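Local coordinates for Ras-related protein Rab-7L1 (Homo sapiens, PDB 6HH2) that binds guanine nucleotides as a Rab-family GTPase, regulates vesicle trafficking, including retrograde transport between lysosomes and the Golgi, and recruits LRRK2 to the Golgi complex and stimulates its kinase activity, at residues Asn128-Ser133 / Glu161-Asn166. The protein carries 4 engineered substitutions. Numbering follows the deposited sequence.
Engineered in segment 128-133: Ser-130 (natural residue Cys). With GDP (guanosine-5'-diphosphate), chain B.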
loop_
_atom_site.group_PDB
_atom_site.type_symbol
_atom_site.label_atom_id
_atom_site.label_comp_id
_atom_site.label_asym_id
_atom_site.label_seq_id
_atom_site.Cartn_x
_atom_site.Cartn_y
_atom_site.Cartn_z
ATOM N N ASN A 128 1.225 4.358 10.208
ATOM C CA ASN A 128 0.747 3.177 10.932
ATOM C C ASN A 128 1.252 3.174 12.374
ATOM O O ASN A 128 2.158 3.923 12.744
ATOM C CB ASN A 128 1.130 1.872 10.187
ATOM C CG ASN A 128 0.385 0.663 10.743
ATOM O OD1 ASN A 128 -0.810 0.736 10.991
ATOM N ND2 ASN A 128 1.108 -0.450 10.963
ATOM N N LYS A 129 0.670 2.270 13.178
ATOM C CA LYS A 129 0.908 2.168 14.629
ATOM C C LYS A 129 0.418 3.409 15.373
ATOM O O LYS A 129 1.001 3.805 16.388
ATOM C CB LYS A 129 2.367 1.829 14.994
ATOM C CG LYS A 129 2.995 0.680 14.167
ATOM C CD LYS A 129 4.130 0.054 14.940
ATOM C CE LYS A 129 4.800 -0.948 14.011
ATOM N NZ LYS A 129 5.926 -1.654 14.794
ATOM N N SER A 130 -0.657 4.038 14.858
ATOM C CA SER A 130 -1.211 5.240 15.473
ATOM C C SER A 130 -1.654 5.012 16.907
ATOM O O SER A 130 -1.779 5.984 17.655
ATOM C CB SER A 130 -2.417 5.727 14.642
ATOM O OG SER A 130 -3.505 4.797 14.757
ATOM N N ASP A 131 -1.899 3.750 17.289
ATOM C CA ASP A 131 -2.286 3.388 18.650
ATOM C C ASP A 131 -1.157 3.566 19.661
ATOM O O ASP A 131 -1.423 3.569 20.862
ATOM C CB ASP A 131 -2.715 1.911 18.677
ATOM C CG ASP A 131 -1.641 0.962 18.140
ATOM O OD1 ASP A 131 -1.481 0.931 16.904
ATOM O OD2 ASP A 131 -1.045 0.236 18.980
ATOM N N LEU A 132 0.091 3.664 19.210
ATOM C CA LEU A 132 1.210 3.839 20.120
ATOM C C LEU A 132 1.419 5.304 20.485
ATOM O O LEU A 132 0.925 6.213 19.829
ATOM C CB LEU A 132 2.498 3.256 19.527
ATOM C CG LEU A 132 2.427 1.762 19.247
ATOM C CD1 LEU A 132 3.746 1.323 18.606
ATOM C CD2 LEU A 132 2.127 0.966 20.501
ATOM N N SER A 133 2.155 5.521 21.575
ATOM C CA SER A 133 2.419 6.863 22.064
ATOM C C SER A 133 3.750 6.832 22.798
ATOM O O SER A 133 4.037 5.850 23.491
ATOM C CB SER A 133 1.297 7.276 23.027
ATOM O OG SER A 133 1.430 8.624 23.424
ATOM N N GLU A 161 -5.225 -2.502 15.769
ATOM C CA GLU A 161 -6.598 -2.282 16.224
ATOM C C GLU A 161 -7.588 -2.243 15.069
ATOM O O GLU A 161 -8.776 -1.943 15.291
ATOM C CB GLU A 161 -6.687 -0.946 16.953
ATOM C CG GLU A 161 -5.812 -0.815 18.183
ATOM C CD GLU A 161 -5.958 0.571 18.822
ATOM O OE1 GLU A 161 -6.376 1.556 18.125
ATOM O OE2 GLU A 161 -5.693 0.673 20.047
ATOM N N ASN A 162 -7.126 -2.499 13.850
ATOM C CA ASN A 162 -7.952 -2.462 12.646
ATOM C C ASN A 162 -8.629 -1.106 12.478
ATOM O O ASN A 162 -9.805 -1.026 12.104
ATOM C CB ASN A 162 -8.958 -3.621 12.596
ATOM C CG ASN A 162 -9.423 -3.955 11.178
ATOM O OD1 ASN A 162 -8.687 -3.802 10.192
ATOM N ND2 ASN A 162 -10.661 -4.451 11.079
ATOM N N LYS A 163 -7.895 -0.039 12.767
ATOM C CA LYS A 163 -8.380 1.336 12.640
ATOM C C LYS A 163 -8.000 1.888 11.265
ATOM O O LYS A 163 -6.816 2.011 10.938
ATOM C CB LYS A 163 -7.824 2.266 13.721
ATOM C CG LYS A 163 -8.393 3.728 13.652
ATOM C CD LYS A 163 -7.742 4.613 14.701
ATOM C CE LYS A 163 -8.439 5.960 14.810
ATOM N NZ LYS A 163 -7.824 6.745 15.935
ATOM N N ASN A 164 -9.018 2.333 10.519
ATOM C CA ASN A 164 -8.895 2.990 9.217
ATOM C C ASN A 164 -8.373 2.087 8.103
ATOM O O ASN A 164 -8.184 2.578 7.005
ATOM C CB ASN A 164 -8.017 4.263 9.215
ATOM C CG ASN A 164 -8.710 5.493 9.788
ATOM O OD1 ASN A 164 -9.912 5.723 9.597
ATOM N ND2 ASN A 164 -7.934 6.314 10.483
ATOM N N ILE A 165 -8.141 0.790 8.335
ATOM C CA ILE A 165 -7.521 -0.043 7.313
ATOM C C ILE A 165 -8.461 -0.242 6.139
ATOM O O ILE A 165 -8.126 0.042 4.981
ATOM C CB ILE A 165 -7.134 -1.406 7.905
ATOM C CG1 ILE A 165 -6.159 -1.212 9.067
ATOM C CG2 ILE A 165 -6.650 -2.327 6.780
ATOM C CD1 ILE A 165 -4.881 -0.559 8.674
ATOM N N ASN A 166 -9.663 -0.745 6.426
ATOM C CA ASN A 166 -10.575 -1.053 5.332
ATOM C C ASN A 166 -10.975 0.211 4.573
ATOM O O ASN A 166 -11.109 0.191 3.340
ATOM C CB ASN A 166 -11.821 -1.722 5.878
ATOM C CG ASN A 166 -11.506 -3.127 6.412
ATOM O OD1 ASN A 166 -10.431 -3.684 6.163
ATOM N ND2 ASN A 166 -12.466 -3.684 7.142
HETATM P PB GDP B . 6.813 -5.527 8.347
HETATM O O1B GDP B . 6.634 -4.178 7.758
HETATM O O2B GDP B . 8.211 -5.828 8.773
HETATM O O3B GDP B . 6.202 -6.637 7.514
HETATM O O3A GDP B . 5.985 -5.442 9.762
HETATM P PA GDP B . 5.104 -6.563 10.469
HETATM O O1A GDP B . 3.736 -6.680 9.844
HETATM O O2A GDP B . 5.935 -7.834 10.568
HETATM O "O5'" GDP B . 4.905 -5.950 11.925
HETATM C "C5'" GDP B . 6.010 -5.705 12.784
HETATM C "C4'" GDP B . 5.525 -5.671 14.230
HETATM O "O4'" GDP B . 4.660 -4.498 14.391
HETATM C "C3'" GDP B . 4.645 -6.868 14.528
HETATM O "O3'" GDP B . 4.917 -7.212 15.897
HETATM C "C2'" GDP B . 3.234 -6.332 14.389
HETATM O "O2'" GDP B . 2.348 -7.041 15.246
HETATM C "C1'" GDP B . 3.422 -4.924 14.880
HETATM N N9 GDP B . 2.413 -4.010 14.333
HETATM C C8 GDP B . 1.994 -3.955 13.036
HETATM N N7 GDP B . 1.064 -2.957 12.883
HETATM C C5 GDP B . 0.918 -2.385 14.102
HETATM C C6 GDP B . 0.102 -1.305 14.652
HETATM O O6 GDP B . -0.711 -0.686 13.941
HETATM N N1 GDP B . 0.275 -1.032 15.951
HETATM C C2 GDP B . 1.095 -1.677 16.796
HETATM N N2 GDP B . 1.165 -1.334 18.142
HETATM N N3 GDP B . 1.845 -2.713 16.349
HETATM C C4 GDP B . 1.774 -3.060 15.046
HETATM O O HOH W 1 -5.204 4.927 17.042
#
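Asp-131 and Glu-161 meet where the NKxD guanine-specificity motif of the Ras-like GTPase fold, here Asn-128 to Asp-131, lies beside the loop that leads into helix 165-178. The carboxylate of Glu-161 lies against the CB of Asp-131, OE2 to CB 3.5 Å, at the end of a chain extended beyond CG. No hydrogen bond joins the two segments directly. The two acids keep their charged oxygens apart, Asp-131 OD2 to Glu-161 OE2 4.8 Å, and the N-H donors of GDP on the Asp-131 oxygens probably ease the repulsion. Asp-131 grips the base with both oxygens: GDP N1 donates to OD1 at 2.8 Å in a nearly straight bond (170°), and the exocyclic N2 donates to OD2, more bent at 152°. The two-pronged bond is a principal way in which the NKxD motif of this family selects guanine. With chi1 at 56°, CG lies over the residue's own backbone and turns the carboxylate to the base; Ser-158 OG also binds OD1, helping to fix it. Lys-129 runs its extended chain along a face of the base, CG 3.5 Å from GDP C6, and its NZ reaches the ribose O4'. That ammonium also bonds to the carbonyl of Ala-20. Asn-128 ND2 lies near GDP N7, while its amide ties Val-21 O to Thr-157 OG1 and Val-159 N, linking the P-loop region to the loop after strand 153-156. A type I turn from Lys-129 to Leu-132, closed by Leu-132 N to Lys-129 O, carries the side chains of Lys-129 and Asp-131. Farther out, Lys-163 forms a salt bridge with Glu-156. One water bridges the engineered Ser-130 and Lys-163, 2.9 Å from Ser-130 OG and weakly bonded to Lys-163 NZ at 3.4 Å.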